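Local coordinates for protein Lys-gingipain W83 (Porphyromonas gingivalis, PDB 6I9A) that cleaves proteins after lysine as a secreted cysteine protease, seen here as the catalytic subunit with a bound inhibitor, and may act as a virulence factor, at residues 176-181 with 302-307; 289-294 with 310-315; 126-131 with 265-270; 138-143 with 360-365; 378-383 with 390-395. All coordinates share one frame; numbering follows the deposited sequence.

Contact 1: residues 176-181 with 302-307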
# COMPACT_ATOMS: atom_id res chain seq x y z
N MET A 176 7.05 2.59 -18.80
CA MET A 176 8.46 2.83 -19.10
C MET A 176 8.73 4.18 -19.74
O MET A 176 9.74 4.82 -19.43
CB MET A 176 9.02 1.71 -20.01
CG MET A 176 9.00 0.35 -19.34
SD MET A 176 9.83 -0.93 -20.26
CE MET A 176 8.91 -0.97 -21.68
N GLN A 177 7.86 4.64 -20.64
CA GLN A 177 8.08 5.90 -21.30
C GLN A 177 8.11 7.00 -20.28
O GLN A 177 8.96 7.89 -20.34
CB GLN A 177 6.96 6.18 -22.32
CG GLN A 177 7.07 7.57 -22.89
CD GLN A 177 6.18 7.83 -24.05
OE1 GLN A 177 5.50 6.93 -24.55
NE2 GLN A 177 6.22 9.06 -24.52
N TYR A 178 7.09 7.03 -19.38
CA TYR A 178 6.96 8.19 -18.52
C TYR A 178 7.64 8.08 -17.18
O TYR A 178 7.97 9.15 -16.64
CB TYR A 178 5.45 8.47 -18.33
CG TYR A 178 4.84 8.96 -19.63
CD1 TYR A 178 5.21 10.20 -20.17
CD2 TYR A 178 3.98 8.15 -20.39
CE1 TYR A 178 4.74 10.61 -21.40
CE2 TYR A 178 3.45 8.60 -21.59
CZ TYR A 178 3.85 9.82 -22.10
OH TYR A 178 3.26 10.27 -23.26
N TYR A 179 7.81 6.87 -16.61
CA TYR A 179 8.23 6.80 -15.21
C TYR A 179 9.35 5.80 -14.93
O TYR A 179 10.31 6.16 -14.26
CB TYR A 179 7.01 6.44 -14.35
CG TYR A 179 5.86 7.40 -14.59
CD1 TYR A 179 5.99 8.77 -14.32
CD2 TYR A 179 4.65 6.96 -15.13
CE1 TYR A 179 4.95 9.66 -14.55
CE2 TYR A 179 3.59 7.85 -15.35
CZ TYR A 179 3.77 9.20 -15.08
OH TYR A 179 2.76 10.11 -15.33
N TYR A 180 9.19 4.54 -15.36
CA TYR A 180 10.18 3.50 -15.05
C TYR A 180 11.30 3.55 -16.06
O TYR A 180 11.33 2.82 -17.06
CB TYR A 180 9.48 2.12 -15.01
CG TYR A 180 8.45 2.06 -13.90
CD1 TYR A 180 8.83 2.02 -12.57
CD2 TYR A 180 7.08 1.99 -14.20
CE1 TYR A 180 7.89 1.99 -11.54
CE2 TYR A 180 6.13 1.95 -13.17
CZ TYR A 180 6.53 1.96 -11.85
OH TYR A 180 5.61 1.97 -10.82
N ASN A 181 12.19 4.52 -15.80
CA ASN A 181 13.26 4.81 -16.75
C ASN A 181 14.44 5.49 -16.05
O ASN A 181 14.35 5.87 -14.88
CB ASN A 181 12.71 5.65 -17.93
CG ASN A 181 12.13 6.96 -17.51
OD1 ASN A 181 12.67 7.70 -16.67
ND2 ASN A 181 10.97 7.29 -18.06
N GLN A 302 -0.90 3.26 -28.95
CA GLN A 302 -0.11 3.59 -27.80
C GLN A 302 -0.68 4.82 -27.05
O GLN A 302 -0.85 5.88 -27.68
CB GLN A 302 1.36 3.81 -28.20
CG GLN A 302 2.28 4.03 -26.98
CD GLN A 302 2.31 2.83 -26.06
OE1 GLN A 302 2.16 1.69 -26.52
NE2 GLN A 302 2.48 3.04 -24.74
N PRO A 303 -0.99 4.73 -25.73
CA PRO A 303 -1.48 5.94 -25.04
C PRO A 303 -0.36 6.90 -24.70
O PRO A 303 0.80 6.48 -24.51
CB PRO A 303 -2.04 5.36 -23.74
CG PRO A 303 -1.27 4.07 -23.53
CD PRO A 303 -1.00 3.53 -24.87
N THR A 304 -0.70 8.19 -24.64
CA THR A 304 0.23 9.20 -24.15
C THR A 304 -0.34 9.87 -22.93
O THR A 304 -1.54 9.76 -22.60
CB THR A 304 0.53 10.24 -25.20
OG1 THR A 304 -0.67 10.95 -25.49
CG2 THR A 304 1.17 9.61 -26.45
N PHE A 305 0.53 10.60 -22.22
CA PHE A 305 0.13 11.28 -21.01
C PHE A 305 -0.96 12.33 -21.29
O PHE A 305 -1.93 12.45 -20.52
CB PHE A 305 1.39 11.91 -20.37
CG PHE A 305 1.07 12.62 -19.09
CD1 PHE A 305 0.98 11.92 -17.90
CD2 PHE A 305 0.79 13.99 -19.07
CE1 PHE A 305 0.67 12.57 -16.70
CE2 PHE A 305 0.48 14.66 -17.88
CZ PHE A 305 0.40 13.94 -16.70
N GLU A 306 -0.83 13.05 -22.41
CA GLU A 306 -1.80 14.11 -22.77
C GLU A 306 -3.11 13.59 -23.21
O GLU A 306 -4.10 14.32 -23.16
CB GLU A 306 -1.26 14.98 -23.94
CG GLU A 306 -0.14 15.92 -23.60
CD GLU A 306 1.12 15.23 -23.12
OE1 GLU A 306 1.52 14.18 -23.70
OE2 GLU A 306 1.65 15.69 -22.09
N GLY A 307 -3.17 12.36 -23.67
CA GLY A 307 -4.41 11.82 -24.19
C GLY A 307 -5.14 10.88 -23.26
O GLY A 307 -6.14 10.30 -23.69
O HOH W 1 3.21 5.60 -23.78
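Gln-177, Gln-302 and Pro-303 grip one water between the two segments. It donates to Gln-177 OE1 and to Pro-303 O, the latter at 2.7 Å. It accepts from Gln-302 NE2 at 2.8 Å. The water helps join the C-terminal turn of helix 163-178 to the loop between helices 285-293 and 312-317 in the C25 peptidase domain. A direct bond does the same: the phenol oxygen of Tyr-178 accepts the backbone N-H of Phe-305. OH to N is 2.9 Å, with an angle of 163° at the hydrogen. The same ring packs on the loop. CB of Phe-305 lies over one face, offset toward the rim, in a CH-pi contact 3.9 Å from the ring centroid. CG of Gln-177 covers the opposite face, so the phenol is held from both sides. CA of Thr-304 comes within 3.3 Å of Tyr-178 OH. CG of Phe-305 stands trans to its N (chi1 -179°), which takes the ring to Tyr-179. The polar partner of Tyr-179 OH is Asp-314. The Tyr-179 and Phe-305 side chains cross at about a right angle, and Tyr-179 OH is 3.5 Å from Phe-305 CE1.

Contact 2: residues 289-294 with 310-315. With NA (sodium ion), chain F; NA (sodium ion), chain E.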
# COMPACT_ATOMS: atom_id res chain seq x y z
N TYR A 289 -6.55 -2.02 -18.22
CA TYR A 289 -5.79 -1.07 -19.05
C TYR A 289 -5.92 0.35 -18.45
O TYR A 289 -4.94 1.03 -18.24
CB TYR A 289 -6.30 -1.19 -20.48
CG TYR A 289 -5.61 -0.40 -21.57
CD1 TYR A 289 -4.22 -0.20 -21.56
CD2 TYR A 289 -6.30 -0.03 -22.71
CE1 TYR A 289 -3.59 0.40 -22.66
CE2 TYR A 289 -5.67 0.51 -23.81
CZ TYR A 289 -4.31 0.73 -23.78
OH TYR A 289 -3.65 1.28 -24.88
N TYR A 290 -7.15 0.76 -18.23
CA TYR A 290 -7.37 2.09 -17.66
C TYR A 290 -6.76 2.21 -16.28
O TYR A 290 -6.18 3.25 -15.94
CB TYR A 290 -8.89 2.42 -17.55
CG TYR A 290 -9.66 2.16 -18.83
CD1 TYR A 290 -9.19 2.64 -20.05
CD2 TYR A 290 -10.88 1.50 -18.81
CE1 TYR A 290 -9.88 2.39 -21.23
CE2 TYR A 290 -11.60 1.27 -19.98
CZ TYR A 290 -11.09 1.73 -21.18
OH TYR A 290 -11.81 1.48 -22.34
N TRP A 291 -6.88 1.13 -15.48
CA TRP A 291 -6.33 1.11 -14.12
C TRP A 291 -4.89 1.55 -14.11
O TRP A 291 -4.50 2.42 -13.34
CB TRP A 291 -6.50 -0.31 -13.58
CG TRP A 291 -6.38 -0.51 -12.11
CD1 TRP A 291 -7.43 -0.69 -11.25
CD2 TRP A 291 -5.19 -0.74 -11.33
NE1 TRP A 291 -6.97 -0.99 -10.00
CE2 TRP A 291 -5.60 -1.05 -10.02
CE3 TRP A 291 -3.82 -0.74 -11.63
CZ2 TRP A 291 -4.70 -1.40 -9.01
CZ3 TRP A 291 -2.92 -1.00 -10.60
CH2 TRP A 291 -3.36 -1.36 -9.31
N SER A 292 -4.07 0.99 -15.02
CA SER A 292 -2.65 1.34 -15.05
C SER A 292 -2.32 2.62 -15.75
O SER A 292 -1.47 3.37 -15.27
CB SER A 292 -1.81 0.23 -15.68
OG SER A 292 -1.85 -0.96 -14.91
N VAL A 293 -2.94 2.90 -16.92
CA VAL A 293 -2.55 4.01 -17.79
C VAL A 293 -3.38 5.27 -17.62
O VAL A 293 -2.89 6.39 -17.85
CB VAL A 293 -2.68 3.49 -19.24
CG1 VAL A 293 -2.65 4.61 -20.27
CG2 VAL A 293 -1.58 2.47 -19.54
N GLY A 294 -4.67 5.08 -17.29
CA GLY A 294 -5.66 6.16 -17.25
C GLY A 294 -6.77 5.85 -18.23
O GLY A 294 -6.65 5.02 -19.15
N MET A 310 -5.59 10.34 -15.35
CA MET A 310 -4.61 9.80 -14.43
C MET A 310 -4.89 8.31 -14.11
O MET A 310 -5.97 7.93 -13.66
CB MET A 310 -4.68 10.61 -13.13
CG MET A 310 -3.55 10.23 -12.17
SD MET A 310 -3.67 10.90 -10.49
CE MET A 310 -5.05 9.92 -9.85
N GLY A 311 -3.87 7.47 -14.30
CA GLY A 311 -3.97 6.08 -13.88
C GLY A 311 -3.02 5.80 -12.74
O GLY A 311 -2.45 6.73 -12.12
N SER A 312 -2.89 4.51 -12.40
CA SER A 312 -2.09 4.14 -11.23
C SER A 312 -0.62 4.53 -11.39
O SER A 312 -0.00 5.03 -10.44
CB SER A 312 -2.22 2.66 -10.94
OG SER A 312 -1.60 1.90 -11.96
N TYR A 313 -0.03 4.33 -12.57
CA TYR A 313 1.38 4.74 -12.75
C TYR A 313 1.54 6.26 -12.57
O TYR A 313 2.43 6.73 -11.87
CB TYR A 313 1.91 4.36 -14.14
CG TYR A 313 1.98 2.89 -14.51
CD1 TYR A 313 2.33 1.92 -13.59
CD2 TYR A 313 1.79 2.50 -15.83
CE1 TYR A 313 2.50 0.58 -13.98
CE2 TYR A 313 1.98 1.18 -16.22
CZ TYR A 313 2.34 0.23 -15.30
OH TYR A 313 2.54 -1.04 -15.75
N ASP A 314 0.64 7.03 -13.19
CA ASP A 314 0.70 8.48 -13.10
C ASP A 314 0.61 8.93 -11.65
O ASP A 314 1.39 9.80 -11.20
CB ASP A 314 -0.45 9.15 -13.87
CG ASP A 314 -0.53 8.91 -15.35
OD1 ASP A 314 0.54 8.96 -16.03
OD2 ASP A 314 -1.66 8.67 -15.85
N ALA A 315 -0.32 8.34 -10.88
CA ALA A 315 -0.52 8.77 -9.51
C ALA A 315 0.70 8.42 -8.68
O ALA A 315 1.15 9.25 -7.87
CB ALA A 315 -1.75 8.05 -8.96
NA NA F . -2.55 8.69 -18.02
NA NA E . 2.73 9.75 -5.79
O HOH W 2 -2.39 11.13 -18.03
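Val-293 O and Asp-314 OD2 meet at a sodium ion. The ion is 2.3 Å from Val-293 O and 2.4 Å from Asp-314 OD2. A water also binds it, and Tyr-174, Thr-308 and Ser-309 complete the site. The two protein oxygens are 3.3 Å apart, and the cation between them probably offsets their repulsion. In the second shell, Gly-311 N donates to Asp-314 OD2, on the anti side and 22° out of the carboxylate plane. With OD1 taken by Tyr-179, Asp-314 is fixed at both oxygens.

Two backbone bonds position the helix ends. Ser-312 N donates to Trp-291 O at 2.8 Å. Tyr-313 N donates to Ser-292 O at 3.2 Å, with an angle of 167° at the hydrogen. The first N-H groups of helix 312-317 therefore meet carbonyls of the last turn of helix 285-293. Gly-311, at the N-cap position, and Gly-294 bring their CA atoms to 3.8 Å, with Gly-311 CA against Gly-294 N.

Side chains fill in around this core. Ser-292 CB lies over a face of the Tyr-313 ring, 4.2 Å from its centroid, in a CH-pi contact. In one of its two conformers, Ser-312 OG sits between its own N and carbonyl carbon (chi1 68°) and rests 3.5 Å from Trp-291 CE3. Beyond Ala-315, whose O binds a second sodium ion, helix 312-317 continues. The arrangement is a helix-to-helix junction, with a backbone carbonyl and an aspartate sharing a sodium site.

Contact 3: residues 126-131 with 265-270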
# COMPACT_ATOMS: atom_id res chain seq x y z
N PRO A 126 1.15 -16.51 14.06
CA PRO A 126 1.95 -15.33 14.47
C PRO A 126 3.28 -15.26 13.73
O PRO A 126 3.70 -14.15 13.35
CB PRO A 126 2.15 -15.54 15.98
CG PRO A 126 0.91 -16.35 16.38
CD PRO A 126 0.74 -17.32 15.23
N GLU A 127 3.91 -16.41 13.43
CA GLU A 127 5.19 -16.43 12.72
C GLU A 127 5.05 -15.82 11.31
O GLU A 127 5.92 -15.05 10.87
CB GLU A 127 5.72 -17.88 12.67
CG GLU A 127 6.11 -18.40 14.05
CD GLU A 127 5.02 -18.78 15.06
OE1 GLU A 127 3.87 -19.10 14.67
OE2 GLU A 127 5.35 -18.77 16.27
N GLU A 128 3.95 -16.15 10.60
CA GLU A 128 3.75 -15.55 9.27
C GLU A 128 3.52 -14.06 9.38
O GLU A 128 3.97 -13.31 8.53
CB GLU A 128 2.58 -16.19 8.53
CG GLU A 128 2.95 -17.57 8.01
CD GLU A 128 1.82 -18.25 7.31
OE1 GLU A 128 0.67 -17.77 7.40
OE2 GLU A 128 2.10 -19.28 6.66
N LEU A 129 2.80 -13.61 10.41
CA LEU A 129 2.63 -12.16 10.59
C LEU A 129 3.98 -11.49 10.84
O LEU A 129 4.27 -10.45 10.24
CB LEU A 129 1.63 -11.84 11.71
CG LEU A 129 1.40 -10.36 11.91
CD1 LEU A 129 0.80 -9.67 10.68
CD2 LEU A 129 0.51 -10.12 13.11
N THR A 130 4.83 -12.11 11.69
CA THR A 130 6.16 -11.57 11.90
C THR A 130 6.93 -11.51 10.59
O THR A 130 7.69 -10.55 10.37
CB THR A 130 6.87 -12.43 12.93
OG1 THR A 130 6.16 -12.25 14.17
CG2 THR A 130 8.35 -12.06 13.09
N ASN A 131 6.76 -12.51 9.71
CA ASN A 131 7.48 -12.48 8.43
C ASN A 131 7.13 -11.22 7.66
O ASN A 131 7.98 -10.57 7.05
CB ASN A 131 7.10 -13.67 7.59
CG ASN A 131 7.63 -14.96 8.12
OD1 ASN A 131 8.51 -14.99 9.00
ND2 ASN A 131 7.12 -16.08 7.62
N ILE A 265 2.96 -14.46 -1.29
CA ILE A 265 4.07 -13.57 -1.62
C ILE A 265 4.38 -12.61 -0.46
O ILE A 265 5.53 -12.16 -0.35
CB ILE A 265 3.80 -12.82 -2.95
CG1 ILE A 265 5.11 -12.43 -3.63
CG2 ILE A 265 2.83 -11.61 -2.76
CD1 ILE A 265 4.87 -11.93 -5.10
N THR A 266 3.37 -12.33 0.41
CA THR A 266 3.62 -11.49 1.56
C THR A 266 4.02 -12.32 2.77
O THR A 266 4.83 -11.86 3.57
CB THR A 266 2.42 -10.60 1.83
OG1 THR A 266 1.20 -11.37 1.91
CG2 THR A 266 2.29 -9.52 0.81
N ARG A 267 3.48 -13.54 2.94
CA ARG A 267 3.80 -14.38 4.12
C ARG A 267 5.21 -14.96 4.09
O ARG A 267 5.72 -15.29 5.16
CB ARG A 267 2.81 -15.55 4.23
CG ARG A 267 1.41 -15.14 4.57
CD ARG A 267 0.48 -16.32 4.45
NE ARG A 267 -0.85 -15.90 4.87
CZ ARG A 267 -1.87 -16.73 5.07
NH1 ARG A 267 -1.74 -18.03 4.82
NH2 ARG A 267 -3.05 -16.25 5.47
N VAL A 268 5.83 -15.16 2.92
CA VAL A 268 7.11 -15.87 2.89
C VAL A 268 8.19 -15.09 3.64
O VAL A 268 8.28 -13.85 3.60
CB VAL A 268 7.53 -16.22 1.45
CG1 VAL A 268 6.74 -17.40 0.89
CG2 VAL A 268 7.46 -15.01 0.51
N LYS A 269 9.05 -15.87 4.35
CA LYS A 269 10.03 -15.29 5.25
C LYS A 269 11.27 -14.78 4.53
O LYS A 269 11.90 -15.54 3.80
CB LYS A 269 10.47 -16.35 6.29
CG LYS A 269 11.40 -15.75 7.34
CD LYS A 269 11.60 -16.71 8.53
CE LYS A 269 12.24 -16.02 9.75
NZ LYS A 269 11.31 -15.03 10.45
N GLU A 270 11.64 -13.52 4.76
CA GLU A 270 12.89 -12.94 4.25
C GLU A 270 13.05 -13.16 2.74
O GLU A 270 14.15 -13.32 2.22
CB GLU A 270 14.12 -13.49 5.03
CG GLU A 270 14.10 -13.03 6.50
CD GLU A 270 15.19 -13.60 7.38
OE1 GLU A 270 15.90 -14.52 6.93
OE2 GLU A 270 15.34 -13.11 8.51
O HOH W 3 0.42 -19.90 4.68
O HOH W 4 10.47 -11.91 6.77
O HOH W 5 8.93 -15.78 11.70
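Glu-128 and Asn-131 both place CG trans to the carbonyl carbon, with chi1 near -70°. One helical turn apart, they reach the same neighbour from helix 126-141. That neighbour is the C-terminal end of helix 261-267 and the loop after it, in the C25 peptidase domain. The contact is thus a helix flank set against a helix end.

Glu-128 extends beyond CG and lays OE1 over one face of the Arg-267 guanidinium. OE1 is 3.5 Å from NE. This is a salt bridge by charge alone, since no N-H points at the oxygen, and the two planes are 37° apart. OE1 takes a hydrogen bond from Ser-124, and a water joins OE2 to Arg-267 NH1. The Arg-267 chain is extended, and its NH2 binds Asp-85 and Ser-122. Asp-85 is a calcium ligand, so Arg-267 lies in the second shell of the calcium site.

Asn-131 uses both ends of its amide. ND2 donates to Arg-267 O at 2.9 Å, and that carbonyl lies near the amide plane. Lys-269 crosses Asn-131 at about a right angle, with CB and CG packed against the amide. The lysine bends at its last torsion (chi4 70°), which brings NZ back to 3.2 Å from Asn-131 OD1. A water doubles this link, donating to Asn-131 OD1 at 2.8 Å and accepting from Lys-269 NZ at 2.8 Å.

Contact 4: residues 138-143 with 360-365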
# COMPACT_ATOMS: atom_id res chain seq x y z
N MET A 138 12.13 -3.41 7.63
CA MET A 138 13.39 -3.17 6.93
C MET A 138 13.21 -2.17 5.81
O MET A 138 14.02 -1.26 5.59
CB MET A 138 13.94 -4.48 6.36
CG MET A 138 15.15 -4.22 5.48
SD MET A 138 16.20 -5.64 5.16
CE MET A 138 17.02 -5.76 6.79
N TYR A 139 12.07 -2.28 5.08
CA TYR A 139 11.85 -1.38 3.97
C TYR A 139 11.62 0.06 4.43
O TYR A 139 12.26 1.00 3.93
CB TYR A 139 10.63 -1.88 3.15
CG TYR A 139 10.41 -1.08 1.88
CD1 TYR A 139 11.08 -1.42 0.70
CD2 TYR A 139 9.56 0.02 1.86
CE1 TYR A 139 10.90 -0.70 -0.45
CE2 TYR A 139 9.37 0.76 0.70
CZ TYR A 139 10.01 0.37 -0.46
OH TYR A 139 9.80 1.09 -1.61
N GLU A 140 10.74 0.25 5.42
CA GLU A 140 10.37 1.60 5.87
C GLU A 140 11.46 2.29 6.69
O GLU A 140 11.58 3.52 6.64
CB GLU A 140 9.08 1.56 6.70
CG GLU A 140 7.88 1.10 5.91
CD GLU A 140 6.61 1.54 6.61
OE1 GLU A 140 6.39 1.14 7.78
OE2 GLU A 140 5.79 2.26 5.99
N LYS A 141 12.23 1.51 7.46
CA LYS A 141 13.36 2.06 8.22
C LYS A 141 14.60 2.13 7.34
O LYS A 141 15.62 2.73 7.75
CB LYS A 141 13.66 1.21 9.44
CG LYS A 141 12.53 1.26 10.46
CD LYS A 141 12.96 0.47 11.69
CE LYS A 141 12.01 0.59 12.84
NZ LYS A 141 12.69 0.12 14.11
N ALA A 142 14.53 1.55 6.11
CA ALA A 142 15.64 1.57 5.15
C ALA A 142 16.93 1.04 5.75
O ALA A 142 17.99 1.63 5.60
CB ALA A 142 15.84 2.96 4.55
N THR A 143 16.81 -0.15 6.37
CA THR A 143 17.97 -0.81 7.00
C THR A 143 18.56 -1.89 6.09
O THR A 143 19.43 -2.65 6.53
CB THR A 143 17.54 -1.42 8.34
OG1 THR A 143 16.48 -2.33 8.08
CG2 THR A 143 17.16 -0.37 9.36
N LEU A 360 -2.94 -6.83 0.09
CA LEU A 360 -2.48 -7.83 1.08
C LEU A 360 -1.08 -7.39 1.51
O LEU A 360 -0.28 -6.88 0.70
CB LEU A 360 -2.46 -9.24 0.48
CG LEU A 360 -3.88 -9.77 0.22
CD1 LEU A 360 -3.87 -10.90 -0.83
CD2 LEU A 360 -4.49 -10.28 1.53
N GLY A 361 -0.79 -7.53 2.80
CA GLY A 361 0.41 -6.89 3.34
C GLY A 361 0.11 -5.44 3.69
O GLY A 361 -1.05 -5.07 3.92
N ASP A 362 1.13 -4.59 3.81
CA ASP A 362 0.95 -3.29 4.44
C ASP A 362 0.74 -2.18 3.43
O ASP A 362 1.66 -1.66 2.78
CB ASP A 362 2.18 -3.01 5.32
CG ASP A 362 2.04 -1.74 6.16
OD1 ASP A 362 1.06 -0.99 5.95
OD2 ASP A 362 2.89 -1.53 7.06
N GLY A 363 -0.52 -1.77 3.31
CA GLY A 363 -0.93 -0.72 2.40
C GLY A 363 -0.55 0.69 2.81
O GLY A 363 -0.62 1.64 2.02
N SER A 364 -0.08 0.85 4.08
CA SER A 364 0.34 2.16 4.58
C SER A 364 1.78 2.50 4.25
O SER A 364 2.22 3.61 4.51
CB SER A 364 0.08 2.30 6.08
OG SER A 364 1.01 1.54 6.85
N VAL A 365 2.53 1.56 3.66
CA VAL A 365 3.92 1.86 3.24
C VAL A 365 3.87 2.91 2.14
O VAL A 365 2.99 2.89 1.25
CB VAL A 365 4.59 0.56 2.73
CG1 VAL A 365 5.94 0.87 2.05
CG2 VAL A 365 4.77 -0.45 3.85
O HOH W 6 3.75 3.67 6.95
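Val-365 packs both its methyls against helix 126-141, and this is the tight part of the contact. CG1 lies trans to the backbone N (chi1 170°) and touches the Tyr-139 ring, 3.7 Å from CE2. CG2 faces Glu-140, 3.6 Å from OE2. The same carboxylate oxygen is 3.3 Å from Val-365 CA. One valine thus meets both an aromatic ring and an acidic group, and the side chains meet at a slant.

The looser part is polar and bridged by water. A single water donates to Glu-140 OE2 at 2.7 Å and to Ser-364 O at 2.9 Å. It links the helix to the turn where the protein atoms stand too far apart to bond: Glu-140 OE2 and Ser-364 O are 4.1 Å apart. This side is hydrated but still buried. Glu-140 OE1 and Asp-362 OD2 stand 4.5 Å apart as like charges. Lys-35 forms salt bridges to both, which probably keeps the pair charged. Trp-34 donates to Glu-140 OE1, and Trp-31 to Asp-362 OD2.

The turn is stiffened from within. Asp-362 OD1 accepts from Ser-364 OG at 2.7 Å on the syn side, and from Ser-364 N on the anti side, tilted well out of the carboxylate plane. The second bond makes an Asx turn at the start of the type I beta turn from Asp-362 to Val-365. The contact therefore sets the end of helix 126-141 against the turn leaving edge strand 357-361, with helix 25-37 supplying Trp-31, Trp-34 and Lys-35, and strand 117-121 touching Asp-362 and Ser-364.

Contact 5: residues 378-383 with 390-395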
# COMPACT_ATOMS: atom_id res chain seq x y z
N THR A 378 16.83 19.88 11.23
CA THR A 378 17.50 20.42 12.42
C THR A 378 16.65 20.06 13.62
O THR A 378 15.47 20.42 13.68
CB THR A 378 17.71 21.96 12.35
OG1 THR A 378 18.41 22.27 11.15
CG2 THR A 378 18.51 22.49 13.56
N LEU A 379 17.26 19.38 14.57
CA LEU A 379 16.59 19.07 15.83
C LEU A 379 16.96 20.12 16.87
O LEU A 379 18.12 20.55 16.92
CB LEU A 379 17.02 17.68 16.33
CG LEU A 379 16.72 16.50 15.43
CD1 LEU A 379 17.03 15.19 16.15
CD2 LEU A 379 15.26 16.51 14.92
N PRO A 380 16.02 20.49 17.75
CA PRO A 380 16.41 21.37 18.87
C PRO A 380 17.30 20.62 19.85
O PRO A 380 17.24 19.38 19.95
CB PRO A 380 15.06 21.72 19.52
CG PRO A 380 14.17 20.52 19.23
CD PRO A 380 14.61 20.06 17.84
N ALA A 381 18.14 21.37 20.60
CA ALA A 381 19.03 20.74 21.58
C ALA A 381 18.25 20.12 22.74
O ALA A 381 18.70 19.15 23.34
CB ALA A 381 20.00 21.78 22.13
N SER A 382 17.05 20.66 23.03
CA SER A 382 16.25 20.09 24.09
C SER A 382 14.77 20.22 23.77
O SER A 382 14.39 20.93 22.85
CB SER A 382 16.59 20.78 25.42
OG SER A 382 16.00 22.06 25.44
N LEU A 383 13.97 19.57 24.58
CA LEU A 383 12.53 19.61 24.51
C LEU A 383 12.06 20.03 25.90
O LEU A 383 11.85 19.15 26.75
CB LEU A 383 11.92 18.26 24.11
CG LEU A 383 12.22 17.74 22.70
CD1 LEU A 383 11.75 16.30 22.58
CD2 LEU A 383 11.63 18.65 21.61
N TYR A 390 6.38 22.03 19.78
CA TYR A 390 7.78 22.30 19.53
C TYR A 390 7.98 22.56 18.07
O TYR A 390 7.34 21.93 17.24
CB TYR A 390 8.71 21.15 19.91
CG TYR A 390 8.57 20.67 21.34
CD1 TYR A 390 9.18 21.34 22.39
CD2 TYR A 390 7.84 19.52 21.64
CE1 TYR A 390 9.05 20.90 23.71
CE2 TYR A 390 7.72 19.05 22.94
CZ TYR A 390 8.33 19.74 23.98
OH TYR A 390 8.15 19.28 25.26
N SER A 391 8.93 23.41 17.70
CA SER A 391 9.33 23.58 16.30
C SER A 391 10.49 22.66 16.02
O SER A 391 11.46 22.58 16.78
CB SER A 391 9.70 25.04 16.04
OG SER A 391 10.73 25.50 16.91
N ILE A 392 10.41 21.95 14.87
CA ILE A 392 11.43 21.06 14.38
C ILE A 392 11.57 21.41 12.90
O ILE A 392 10.55 21.53 12.24
CB ILE A 392 11.14 19.56 14.68
CG1 ILE A 392 11.19 19.34 16.23
CG2 ILE A 392 12.13 18.71 13.95
CD1 ILE A 392 11.00 17.93 16.77
N GLN A 393 12.80 21.59 12.41
CA GLN A 393 12.90 21.94 11.00
C GLN A 393 13.24 20.70 10.18
O GLN A 393 14.02 19.85 10.59
CB GLN A 393 13.88 23.09 10.80
CG GLN A 393 13.44 24.37 11.55
CD GLN A 393 13.73 24.30 13.04
OE1 GLN A 393 14.70 23.68 13.48
NE2 GLN A 393 12.89 24.96 13.84
N ALA A 394 12.63 20.63 9.00
CA ALA A 394 12.82 19.52 8.07
C ALA A 394 12.37 19.97 6.71
O ALA A 394 11.63 20.94 6.60
CB ALA A 394 12.07 18.28 8.52
N SER A 395 12.79 19.26 5.65
CA SER A 395 12.36 19.70 4.33
C SER A 395 10.85 19.81 4.22
O SER A 395 10.11 18.99 4.82
CB SER A 395 12.90 18.82 3.20
OG SER A 395 12.30 17.53 3.25
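This contact belongs to the C-terminal Ig-like domain, where edge strand 377-378 pairs with strand 389-394 and the chain then departs from the sheet. Thr-378 and Gln-393 form an antiparallel hydrogen-bonded pair. Thr-378 N donates to Gln-393 O at 2.9 Å. Gln-393 N returns a bond to Thr-378 O at 3.2 Å. The side chains of Thr-378 and Gln-393 lie on the same face of the sheet.

After this pair, the contact passes from backbone bonds to apolar packing. Ile-392 meets two residues with its two branches. CG2, set anti to the backbone N, is 3.9 Å from Leu-379 CD2. The other branch, CG1, meets Pro-380 CD at 3.8 Å, and these two side chains cross at about a right angle. Proline has no N-H to give, so Pro-380 cannot continue the ladder as a donor.

At the far end, Leu-383 sets CD2 over the centre of the Tyr-390 ring. The CH-pi distance to the centroid is 3.7 Å, 12° off the ring normal, which is nearly straight above the face. The CB of Leu-383 sits near the outer end of the ring, 3.9 Å from Tyr-390 CZ. The phenol hydroxyl bonds to the carbonyl of Pro-384, just past the segment, which helps fix the ring's place.

Leu-379 and Ile-392 also touch Val-436, and Leu-383 reaches Ile-450 and Val-452. The arrangement is a short edge-strand pairing that opens into a hydrophobic core, as in the beta-sandwich of Ig-like domains.

Contacts 1 to 4 lie in the C25 peptidase domain and contact 5 in the Ig-like domain. Contacts 1 and 2 touch, their centres about 10 Å apart, so the loop packing adjoins the sodium site. Contacts 3 and 4 share helix 126-141, with centres about 13 Å apart and Thr-266 packing on Leu-360 and Gly-361. The centres of contacts 1 and 3 are about 35 Å apart, on opposite sides of the chain's centre. Along the chain, contact 3 opens first and closes before contact 2. Its segments alternate with those of contacts 1 and 4. Contact 4 spans contacts 1 and 2, and contact 5 comes last. Contacts 1, 3 and 4 join parts over 100 residues apart, while contacts 2 and 5 are local.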